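Local atomic coordinates of enoyl-acyl carrier protein reductase (PDB entry 6KIA), a protein that is an enoyl-acyl carrier protein reductase that binds NADH, probably acting in the last step of each fatty acid elongation cycle, and is linked to triclosan resistance. Residues Asn287-Arg292 against Glu404-Leu409; Gly32-Leu37 against Ala158-Gly163; Leu310-Lys315 against Val428-Leu433. One frame throughout, in Å; residues are numbered along the deposited sequence.

Contact 1: residues Asn287-Arg292 against Glu404-Leu409; sequences NCPEIR and EGTGPL. With NAI (1,4-dihydronicotinamide adenine dinucleotide), chain D.
At the nicotinamide end of the NADH pocket, C288 and P289, in the loop that leaves strand 283-287, lean on T406 of helix 394-413. The touch is light and apolar: 74 Å² is buried over both sides, with no hydrogen bond across. T406 offers a single methyl, its CG2 lying 4.4 Å from CD of P289 and 4.5 Å from SG of C288. The torsion explains this choice of branch: with chi1 at 61°, OG1 folds back to bond V402 O one turn earlier, while the methyl faces the loop.

The cofactor is met by the loop backbone. I291 N bonds the carboxamide oxygen O7N of the dinucleotide at 3.1 Å, almost straight at 176°. P289 O comes to 3.3 Å from C4N, the carbon that carries the hydride in NADH, and C288 O to 3.6 Å from C5N. I291 CG1 packs beside the carboxamide, 3.7 Å from N7N. Backbone recognition of the carboxamide just beyond a parallel strand is consistent with the nicotinamide site of Rossmann-fold reductases of the short-chain dehydrogenase type.

Contact 2: residues Gly32-Leu37 against Ala158-Gly163; sequences GYANGL and AHTMAG. With NAI (1,4-dihydronicotinamide adenine dinucleotide), chain D.
A34 and T160 bring their CA atoms to 7.0 Å where the loop leading into helix 34-43 passes the end of strand 155-159. No hydrogen bond joins the two backbones. A158 to T160 are held in the sheet by backbone bonds to V23, F25 and S237 of the neighbouring strands, and beyond H159 the segment runs as loop. The turn opposite is shaped by G32 O, which accepts both N35 N and the side-chain N35 ND2, the latter at 2.8 Å and near the amide plane of N35.

Two methyl pairs close the gap. A34 CB meets T160 CG2 at 3.8 Å, and one turn further along the helix L37 CD2 meets A158 CB at the same 3.8 Å. With chi1 of T160 at 68°, the methyl is given to A34 and OG1 to the cofactor, where it donates to ribose O3B at 2.6 Å. T160 O receives the other ribose through O3D, and A162 N donates to O4B at 3.2 Å, so this loop grips both sugars. M161 lies against the adenine. From the helix side, Y33 N donates to phosphate oxygen O1N at 2.8 Å with an angle of 166°. The Y33 ring presents its edge to the nicotinamide, CE2 lying 3.6 Å from C4N, and V402 and L403 of helix 394-413 also touch that ring.

The sequence ending at G32 follows a Gly-x-x-x-Gly-x-Gly pattern, and a glycine-rich turn that binds the pyrophosphate, set beside the end of a neighbouring parallel strand, is the dinucleotide-binding site of a Rossmann fold.

Contact 3: residues Leu310-Lys315 against Val428-Leu433; sequences LKALKK and VIAKQL
L313 O accepts a hydrogen bond from N434 ND2, a polar tie between helix 309-315 and helix 426-436, and the side chain of the same L313 packs on A430 of that second helix. The two short segments cross at -57°, their axes 8.4 Å apart at closest approach.

A430 is the centre of the contact. Its CA lies 5.0 Å from the CA of L313, a spacing compatible with the small methyl that stands between the backbones. That methyl, CB of A430, sits 3.5 Å from A312 O and 3.8 Å from A312 CB, so it rests on backbone as well as side chain. L313 approaches from beside it: chi1 of -70° sets CG anti to the carbonyl carbon, and the CD2 branch reaches 3.9 Å from A430 CB. The same CD2 then passes to L433, whose CD1 is 4.1 Å away, one turn beyond A430. L313 also touches A322 and Q325, and L433 touches W321, so helix 320-331 flanks both leucines.

Across the six-residue segments themselves every contact is apolar or backbone-to-methyl and 147 Å² is buried in total; the pairing therefore rests on the fit of nondirectional surfaces, with the N434 bond supplying a polar tie next to it.

How the contacts relate
Contacts 1 and 2 lie at one cofactor: their centres are 10 Å apart and both touch NADH. They also meet directly, Y33 OH bonding P289 O at 2.7 Å. Strands 155-159 and 283-287, which precede their cofactor-binding loops, belong to one mixed sheet. Contact 3 lies farther out, 12 Å from contact 1 and 22 Å from contact 2 between centres; I429 CD1 on helix 426-436 reaches P289 CG at 3.3 Å and T406 CG2 of helix 394-413 at 3.7 Å. Along the chain contact 2 closes before the others open, whereas contacts 1 and 3 interleave. Packing is thus continuous from the dinucleotide site through helix 394-413 to the peripheral pair of helices 309-315 and 426-436.

Contact 1: residues Asn287-Arg292 against Glu404-Leu409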
loop_
_atom_site.group_PDB
_atom_site.type_symbol
_atom_site.label_atom_id
_atom_site.label_comp_id
_atom_site.label_asym_id
_atom_site.label_seq_id
_atom_site.Cartn_x
_atom_site.Cartn_y
_atom_site.Cartn_z
ATOM N N ASN A 287 8.118 1.643 -4.303
ATOM C CA ASN A 287 7.990 0.343 -3.630
ATOM C C ASN A 287 8.481 0.456 -2.196
ATOM O O ASN A 287 9.689 0.599 -1.928
ATOM C CB ASN A 287 8.735 -0.746 -4.397
ATOM C CG ASN A 287 7.960 -1.223 -5.608
ATOM O OD1 ASN A 287 6.718 -1.345 -5.565
ATOM N ND2 ASN A 287 8.670 -1.470 -6.715
ATOM N N CYS A 288 7.524 0.467 -1.277
ATOM C CA CYS A 288 7.787 0.815 0.129
ATOM C C CYS A 288 7.867 -0.393 1.047
ATOM O O CYS A 288 7.385 -1.466 0.685
ATOM C CB CYS A 288 6.697 1.770 0.630
ATOM S SG CYS A 288 6.761 3.427 -0.162
ATOM N N PRO A 289 8.437 -0.226 2.249
ATOM C CA PRO A 289 8.560 -1.389 3.153
ATOM C C PRO A 289 7.268 -1.960 3.716
ATOM O O PRO A 289 6.230 -1.311 3.759
ATOM C CB PRO A 289 9.380 -0.830 4.321
ATOM C CG PRO A 289 10.129 0.293 3.757
ATOM C CD PRO A 289 9.169 0.937 2.780
ATOM N N GLU A 290 7.370 -3.202 4.192
ATOM C CA GLU A 290 6.330 -3.839 4.980
ATOM C C GLU A 290 6.088 -3.053 6.262
ATOM O O GLU A 290 7.040 -2.786 7.033
ATOM C CB GLU A 290 6.751 -5.272 5.354
ATOM C CG GLU A 290 7.170 -6.167 4.186
ATOM C CD GLU A 290 8.644 -6.020 3.776
ATOM O OE1 GLU A 290 9.377 -5.154 4.310
ATOM O OE2 GLU A 290 9.085 -6.795 2.909
ATOM N N ILE A 291 4.832 -2.681 6.505
ATOM C CA ILE A 291 4.451 -2.071 7.771
ATOM C C ILE A 291 3.089 -2.599 8.194
ATOM O O ILE A 291 2.473 -3.384 7.477
ATOM C CB ILE A 291 4.427 -0.526 7.697
ATOM C CG1 ILE A 291 3.485 -0.034 6.599
ATOM C CG2 ILE A 291 5.829 0.057 7.460
ATOM C CD1 ILE A 291 3.263 1.450 6.716
ATOM N N ARG A 292 2.626 -2.212 9.381
ATOM C CA ARG A 292 1.280 -2.586 9.785
ATOM C C ARG A 292 0.311 -1.411 9.642
ATOM O O ARG A 292 0.460 -0.362 10.285
ATOM C CB ARG A 292 1.280 -3.135 11.211
ATOM C CG ARG A 292 2.020 -4.460 11.271
ATOM C CD ARG A 292 1.872 -5.151 12.618
ATOM N NE ARG A 292 0.635 -5.922 12.722
ATOM C CZ ARG A 292 -0.412 -5.563 13.459
ATOM N NH1 ARG A 292 -0.376 -4.438 14.167
ATOM N NH2 ARG A 292 -1.495 -6.332 13.492
ATOM N N GLU A 404 6.792 8.295 8.625
ATOM C CA GLU A 404 7.525 9.542 8.823
ATOM C C GLU A 404 8.683 9.706 7.836
ATOM O O GLU A 404 8.922 10.809 7.330
ATOM C CB GLU A 404 8.051 9.608 10.268
ATOM C CG GLU A 404 8.852 10.843 10.603
ATOM C CD GLU A 404 9.208 10.919 12.085
ATOM O OE1 GLU A 404 8.850 9.990 12.845
ATOM O OE2 GLU A 404 9.822 11.922 12.496
ATOM N N GLY A 405 9.394 8.614 7.542
ATOM C CA GLY A 405 10.549 8.676 6.654
ATOM C C GLY A 405 10.200 8.647 5.170
ATOM O O GLY A 405 10.835 9.336 4.348
ATOM N N THR A 406 9.205 7.846 4.813
ATOM C CA THR A 406 8.833 7.724 3.399
ATOM C C THR A 406 8.162 9.002 2.915
ATOM O O THR A 406 8.230 9.304 1.721
ATOM C CB THR A 406 7.909 6.507 3.120
ATOM O OG1 THR A 406 6.675 6.617 3.849
ATOM C CG2 THR A 406 8.636 5.198 3.480
ATOM N N GLY A 407 7.519 9.740 3.822
ATOM C CA GLY A 407 6.868 11.004 3.472
ATOM C C GLY A 407 7.739 11.965 2.683
ATOM O O GLY A 407 7.460 12.269 1.534
ATOM N N PRO A 408 8.801 12.464 3.314
ATOM C CA PRO A 408 9.707 13.400 2.650
ATOM C C PRO A 408 10.456 12.751 1.503
ATOM O O PRO A 408 10.733 13.420 0.513
ATOM C CB PRO A 408 10.649 13.850 3.771
ATOM C CG PRO A 408 10.455 12.865 4.856
ATOM C CD PRO A 408 9.068 12.371 4.752
ATOM N N LEU A 409 10.788 11.467 1.617
ATOM C CA LEU A 409 11.418 10.799 0.491
ATOM C C LEU A 409 10.551 10.891 -0.767
ATOM O O LEU A 409 11.044 11.294 -1.818
ATOM C CB LEU A 409 11.703 9.325 0.815
ATOM C CG LEU A 409 12.901 9.096 1.753
ATOM C CD1 LEU A 409 13.023 7.621 2.142
ATOM C CD2 LEU A 409 14.199 9.600 1.126
HETATM P PA NAI D . -4.901 1.820 4.057
HETATM O O1A NAI D . -4.763 3.008 4.959
HETATM O O2A NAI D . -6.008 0.836 4.379
HETATM O O5B NAI D . -5.028 2.376 2.572
HETATM C C5B NAI D . -5.777 1.655 1.615
HETATM C C4B NAI D . -6.070 2.715 0.509
HETATM O O4B NAI D . -6.771 1.928 -0.630
HETATM C C3B NAI D . -6.875 3.638 0.897
HETATM O O3B NAI D . -6.497 4.974 0.367
HETATM C C2B NAI D . -8.352 3.186 0.308
HETATM O O2B NAI D . -9.249 4.356 0.285
HETATM C C1B NAI D . -8.076 2.701 -0.853
HETATM N N9A NAI D . -9.018 1.629 -1.235
HETATM C C8A NAI D . -9.282 0.394 -0.772
HETATM N N7A NAI D . -10.258 -0.125 -1.514
HETATM C C5A NAI D . -10.598 0.791 -2.452
HETATM C C6A NAI D . -11.568 0.692 -3.438
HETATM N N6A NAI D . -12.499 -0.337 -3.810
HETATM N N1A NAI D . -11.740 1.736 -4.265
HETATM C C2A NAI D . -10.979 2.866 -4.119
HETATM N N3A NAI D . -10.008 2.961 -3.135
HETATM C C4A NAI D . -9.837 1.893 -2.294
HETATM O O3 NAI D . -3.514 0.919 4.040
HETATM P PN NAI D . -2.090 1.238 3.351
HETATM O O1N NAI D . -1.544 2.538 3.855
HETATM O O2N NAI D . -1.245 0.030 3.725
HETATM O O5D NAI D . -2.331 1.298 1.776
HETATM C C5D NAI D . -1.961 2.434 1.012
HETATM C C4D NAI D . -1.041 1.951 -0.131
HETATM O O4D NAI D . 0.108 1.564 0.388
HETATM C C3D NAI D . -1.623 0.712 -0.807
HETATM O O3D NAI D . -1.600 0.812 -2.191
HETATM C C2D NAI D . -0.626 -0.378 -0.357
HETATM O O2D NAI D . -0.719 -1.526 -1.273
HETATM C C1D NAI D . 0.529 0.234 -0.356
HETATM N N1N NAI D . 1.555 -0.446 0.435
HETATM C C2N NAI D . 1.288 -0.970 1.682
HETATM C C3N NAI D . 2.288 -1.665 2.374
HETATM C C7N NAI D . 2.036 -2.226 3.773
HETATM O O7N NAI D . 2.774 -3.086 4.245
HETATM N N7N NAI D . 0.939 -1.728 4.523
HETATM C C4N NAI D . 3.561 -1.825 1.846
HETATM C C5N NAI D . 3.836 -1.245 0.602
HETATM C C6N NAI D . 2.830 -0.566 -0.094
#

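Contact 2: residues Gly32-Leu37 against Ala158-Gly163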
loop_
_atom_site.group_PDB
_atom_site.type_symbol
_atom_site.label_atom_id
_atom_site.label_comp_id
_atom_site.label_asym_id
_atom_site.label_seq_id
_atom_site.Cartn_x
_atom_site.Cartn_y
_atom_site.Cartn_z
ATOM N N GLY A 32 -2.297 4.823 7.852
ATOM C CA GLY A 32 -2.085 4.695 6.416
ATOM C C GLY A 32 -0.782 5.317 5.927
ATOM O O GLY A 32 -0.374 6.372 6.427
ATOM N N TYR A 33 -0.137 4.694 4.936
ATOM C CA TYR A 33 1.098 5.237 4.377
ATOM C C TYR A 33 0.975 6.697 3.987
ATOM O O TYR A 33 1.904 7.478 4.190
ATOM C CB TYR A 33 1.578 4.475 3.115
ATOM C CG TYR A 33 2.778 3.598 3.349
ATOM C CD1 TYR A 33 4.000 4.176 3.642
ATOM C CD2 TYR A 33 2.732 2.224 3.144
ATOM C CE1 TYR A 33 5.121 3.427 3.854
ATOM C CE2 TYR A 33 3.872 1.446 3.332
ATOM C CZ TYR A 33 5.064 2.063 3.702
ATOM O OH TYR A 33 6.232 1.366 3.907
ATOM N N ALA A 34 -0.166 7.047 3.388
ATOM C CA ALA A 34 -0.354 8.380 2.825
ATOM C C ALA A 34 -0.177 9.493 3.856
ATOM O O ALA A 34 0.118 10.638 3.478
ATOM C CB ALA A 34 -1.756 8.497 2.185
ATOM N N ASN A 35 -0.368 9.170 5.138
ATOM C CA ASN A 35 -0.148 10.173 6.198
ATOM C C ASN A 35 1.213 10.837 6.069
ATOM O O ASN A 35 1.317 12.048 6.251
ATOM C CB ASN A 35 -0.295 9.560 7.588
ATOM C CG ASN A 35 -1.732 9.319 7.949
ATOM O OD1 ASN A 35 -2.487 10.261 8.243
ATOM N ND2 ASN A 35 -2.148 8.069 7.864
ATOM N N GLY A 36 2.263 10.062 5.791
ATOM C CA GLY A 36 3.589 10.668 5.660
ATOM C C GLY A 36 3.636 11.731 4.564
ATOM O O GLY A 36 4.210 12.827 4.716
ATOM N N LEU A 37 3.071 11.380 3.415
ATOM C CA LEU A 37 3.180 12.221 2.233
ATOM C C LEU A 37 2.306 13.462 2.350
ATOM O O LEU A 37 2.736 14.579 2.051
ATOM C CB LEU A 37 2.804 11.406 0.990
ATOM C CG LEU A 37 2.801 12.144 -0.353
ATOM C CD1 LEU A 37 4.128 12.861 -0.583
ATOM C CD2 LEU A 37 2.543 11.151 -1.463
ATOM N N ALA A 158 -1.459 11.883 -5.821
ATOM C CA ALA A 158 -0.912 10.766 -5.043
ATOM C C ALA A 158 -1.913 9.594 -4.958
ATOM O O ALA A 158 -2.922 9.646 -4.247
ATOM C CB ALA A 158 -0.520 11.248 -3.641
ATOM N N HIS A 159 -1.628 8.539 -5.710
ATOM C CA HIS A 159 -2.478 7.341 -5.747
ATOM C C HIS A 159 -2.164 6.459 -4.560
ATOM O O HIS A 159 -1.000 6.266 -4.245
ATOM C CB HIS A 159 -2.228 6.614 -7.068
ATOM C CG HIS A 159 -2.936 5.307 -7.222
ATOM N ND1 HIS A 159 -2.444 4.132 -6.691
ATOM C CD2 HIS A 159 -4.036 4.965 -7.937
ATOM C CE1 HIS A 159 -3.244 3.135 -7.021
ATOM N NE2 HIS A 159 -4.216 3.612 -7.780
ATOM N N THR A 160 -3.193 5.923 -3.902
ATOM C CA THR A 160 -2.966 5.055 -2.739
ATOM C C THR A 160 -3.779 3.779 -2.824
ATOM O O THR A 160 -3.695 2.936 -1.931
ATOM C CB THR A 160 -3.353 5.741 -1.399
ATOM O OG1 THR A 160 -4.776 5.921 -1.370
ATOM C CG2 THR A 160 -2.642 7.082 -1.209
ATOM N N MET A 161 -4.608 3.640 -3.858
ATOM C CA MET A 161 -5.637 2.603 -3.851
ATOM C C MET A 161 -5.076 1.209 -3.986
ATOM O O MET A 161 -4.277 0.937 -4.875
ATOM C CB MET A 161 -6.641 2.831 -4.991
ATOM C CG MET A 161 -7.337 4.164 -4.910
ATOM S SD MET A 161 -8.491 4.423 -6.260
ATOM C CE MET A 161 -9.304 5.941 -5.743
ATOM N N ALA A 162 -5.546 0.334 -3.108
ATOM C CA ALA A 162 -5.273 -1.099 -3.174
ATOM C C ALA A 162 -6.426 -1.809 -2.488
ATOM O O ALA A 162 -6.925 -1.335 -1.475
ATOM C CB ALA A 162 -3.930 -1.449 -2.488
ATOM N N GLY A 163 -6.834 -2.957 -3.015
ATOM C CA GLY A 163 -7.913 -3.717 -2.395
ATOM C C GLY A 163 -8.642 -4.559 -3.415
ATOM O O GLY A 163 -8.048 -4.955 -4.410
HETATM P PA NAI D . -4.901 1.820 4.057
HETATM O O1A NAI D . -4.763 3.008 4.959
HETATM O O2A NAI D . -6.008 0.836 4.379
HETATM O O5B NAI D . -5.028 2.376 2.572
HETATM C C5B NAI D . -5.777 1.655 1.615
HETATM C C4B NAI D . -6.070 2.715 0.509
HETATM O O4B NAI D . -6.771 1.928 -0.630
HETATM C C3B NAI D . -6.875 3.638 0.897
HETATM O O3B NAI D . -6.497 4.974 0.367
HETATM C C2B NAI D . -8.352 3.186 0.308
HETATM O O2B NAI D . -9.249 4.356 0.285
HETATM C C1B NAI D . -8.076 2.701 -0.853
HETATM N N9A NAI D . -9.018 1.629 -1.235
HETATM C C8A NAI D . -9.282 0.394 -0.772
HETATM N N7A NAI D . -10.258 -0.125 -1.514
HETATM C C5A NAI D . -10.598 0.791 -2.452
HETATM C C6A NAI D . -11.568 0.692 -3.438
HETATM N N6A NAI D . -12.499 -0.337 -3.810
HETATM N N1A NAI D . -11.740 1.736 -4.265
HETATM C C2A NAI D . -10.979 2.866 -4.119
HETATM N N3A NAI D . -10.008 2.961 -3.135
HETATM C C4A NAI D . -9.837 1.893 -2.294
HETATM O O3 NAI D . -3.514 0.919 4.040
HETATM P PN NAI D . -2.090 1.238 3.351
HETATM O O1N NAI D . -1.544 2.538 3.855
HETATM O O2N NAI D . -1.245 0.030 3.725
HETATM O O5D NAI D . -2.331 1.298 1.776
HETATM C C5D NAI D . -1.961 2.434 1.012
HETATM C C4D NAI D . -1.041 1.951 -0.131
HETATM O O4D NAI D . 0.108 1.564 0.388
HETATM C C3D NAI D . -1.623 0.712 -0.807
HETATM O O3D NAI D . -1.600 0.812 -2.191
HETATM C C2D NAI D . -0.626 -0.378 -0.357
HETATM O O2D NAI D . -0.719 -1.526 -1.273
HETATM C C1D NAI D . 0.529 0.234 -0.356
HETATM N N1N NAI D . 1.555 -0.446 0.435
HETATM C C2N NAI D . 1.288 -0.970 1.682
HETATM C C3N NAI D . 2.288 -1.665 2.374
HETATM C C7N NAI D . 2.036 -2.226 3.773
HETATM O O7N NAI D . 2.774 -3.086 4.245
HETATM N N7N NAI D . 0.939 -1.728 4.523
HETATM C C4N NAI D . 3.561 -1.825 1.846
HETATM C C5N NAI D . 3.836 -1.245 0.602
HETATM C C6N NAI D . 2.830 -0.566 -0.094
#

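Contact 3: residues Leu310-Lys315 against Val428-Leu433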
loop_
_atom_site.group_PDB
_atom_site.type_symbol
_atom_site.label_atom_id
_atom_site.label_comp_id
_atom_site.label_asym_id
_atom_site.label_seq_id
_atom_site.Cartn_x
_atom_site.Cartn_y
_atom_site.Cartn_z
ATOM N N LEU A 310 15.514 -1.286 12.956
ATOM C CA LEU A 310 16.268 -0.838 14.142
ATOM C C LEU A 310 17.786 -0.844 13.896
ATOM O O LEU A 310 18.511 0.104 14.250
ATOM C CB LEU A 310 15.924 -1.696 15.357
ATOM C CG LEU A 310 14.594 -1.367 16.032
ATOM C CD1 LEU A 310 14.103 -2.487 16.933
ATOM C CD2 LEU A 310 14.689 -0.048 16.797
ATOM N N LYS A 311 18.265 -1.907 13.260
ATOM C CA LYS A 311 19.688 -2.021 12.996
ATOM C C LYS A 311 20.104 -0.995 11.951
ATOM O O LYS A 311 21.177 -0.391 12.049
ATOM C CB LYS A 311 20.014 -3.449 12.542
ATOM C CG LYS A 311 19.856 -4.461 13.647
ATOM C CD LYS A 311 20.310 -5.835 13.203
ATOM C CE LYS A 311 20.268 -6.825 14.347
ATOM N NZ LYS A 311 21.223 -6.432 15.428
ATOM N N ALA A 312 19.190 -0.700 11.025
ATOM C CA ALA A 312 19.462 0.296 9.991
ATOM C C ALA A 312 19.576 1.665 10.623
ATOM O O ALA A 312 20.431 2.480 10.211
ATOM C CB ALA A 312 18.360 0.256 8.918
ATOM N N LEU A 313 18.767 1.915 11.654
ATOM C CA LEU A 313 18.816 3.233 12.276
ATOM C C LEU A 313 20.204 3.440 12.862
ATOM O O LEU A 313 20.735 4.555 12.839
ATOM C CB LEU A 313 17.763 3.407 13.363
ATOM C CG LEU A 313 16.318 3.494 12.890
ATOM C CD1 LEU A 313 15.379 3.707 14.060
ATOM C CD2 LEU A 313 16.130 4.564 11.814
ATOM N N LYS A 314 20.809 2.364 13.364
ATOM C CA LYS A 314 22.136 2.499 13.953
ATOM C C LYS A 314 23.178 2.593 12.864
ATOM O O LYS A 314 24.130 3.384 12.957
ATOM C CB LYS A 314 22.436 1.293 14.871
ATOM C CG LYS A 314 21.714 1.334 16.195
ATOM C CD LYS A 314 22.456 0.493 17.228
ATOM C CE LYS A 314 22.125 0.916 18.645
ATOM N NZ LYS A 314 22.417 -0.200 19.587
ATOM N N LYS A 315 22.973 1.837 11.798
ATOM C CA LYS A 315 23.983 1.709 10.762
ATOM C C LYS A 315 24.140 3.005 9.961
ATOM O O LYS A 315 25.248 3.394 9.564
ATOM C CB LYS A 315 23.602 0.565 9.830
ATOM C CG LYS A 315 24.565 0.301 8.699
ATOM C CD LYS A 315 24.077 -0.880 7.859
ATOM C CE LYS A 315 25.043 -1.215 6.740
ATOM N NZ LYS A 315 26.307 -1.782 7.298
ATOM N N VAL A 428 17.677 3.816 2.886
ATOM C CA VAL A 428 17.413 5.230 2.589
ATOM C C VAL A 428 16.388 5.812 3.576
ATOM O O VAL A 428 16.440 6.988 3.929
ATOM C CB VAL A 428 16.964 5.400 1.139
ATOM C CG1 VAL A 428 15.552 4.818 0.907
ATOM C CG2 VAL A 428 17.037 6.890 0.732
ATOM N N ILE A 429 15.493 4.978 4.091
ATOM C CA ILE A 429 14.549 5.464 5.082
ATOM C C ILE A 429 15.266 5.771 6.413
ATOM O O ILE A 429 14.985 6.776 7.068
ATOM C CB ILE A 429 13.419 4.435 5.285
ATOM C CG1 ILE A 429 12.478 4.471 4.085
ATOM C CG2 ILE A 429 12.663 4.659 6.596
ATOM C CD1 ILE A 429 11.684 3.202 3.949
ATOM N N ALA A 430 16.236 4.940 6.789
ATOM C CA ALA A 430 17.010 5.202 7.996
ATOM C C ALA A 430 17.849 6.472 7.824
ATOM O O ALA A 430 17.924 7.300 8.743
ATOM C CB ALA A 430 17.892 3.985 8.328
ATOM N N LYS A 431 18.458 6.638 6.654
ATOM C CA LYS A 431 19.210 7.878 6.363
ATOM C C LYS A 431 18.323 9.121 6.525
ATOM O O LYS A 431 18.702 10.087 7.213
ATOM C CB LYS A 431 19.777 7.866 4.942
ATOM C CG LYS A 431 20.912 6.894 4.693
ATOM C CD LYS A 431 21.447 7.036 3.281
ATOM C CE LYS A 431 22.692 6.194 3.075
ATOM N NZ LYS A 431 23.098 6.205 1.646
ATOM N N GLN A 432 17.150 9.083 5.897
ATOM C CA GLN A 432 16.176 10.170 6.000
ATOM C C GLN A 432 15.775 10.428 7.477
ATOM O O GLN A 432 15.732 11.575 7.933
ATOM C CB GLN A 432 14.921 9.862 5.144
ATOM C CG GLN A 432 13.862 10.873 5.381
ATOM C CD GLN A 432 14.172 12.200 4.681
ATOM O OE1 GLN A 432 14.545 12.228 3.510
ATOM N NE2 GLN A 432 14.177 13.268 5.447
ATOM N N LEU A 433 15.506 9.372 8.242
ATOM C CA LEU A 433 15.030 9.575 9.608
ATOM C C LEU A 433 16.142 10.122 10.523
ATOM O O LEU A 433 15.899 10.993 11.359
ATOM C CB LEU A 433 14.519 8.251 10.184
ATOM C CG LEU A 433 13.173 7.754 9.638
ATOM C CD1 LEU A 433 12.960 6.282 9.967
ATOM C CD2 LEU A 433 12.076 8.635 10.241
#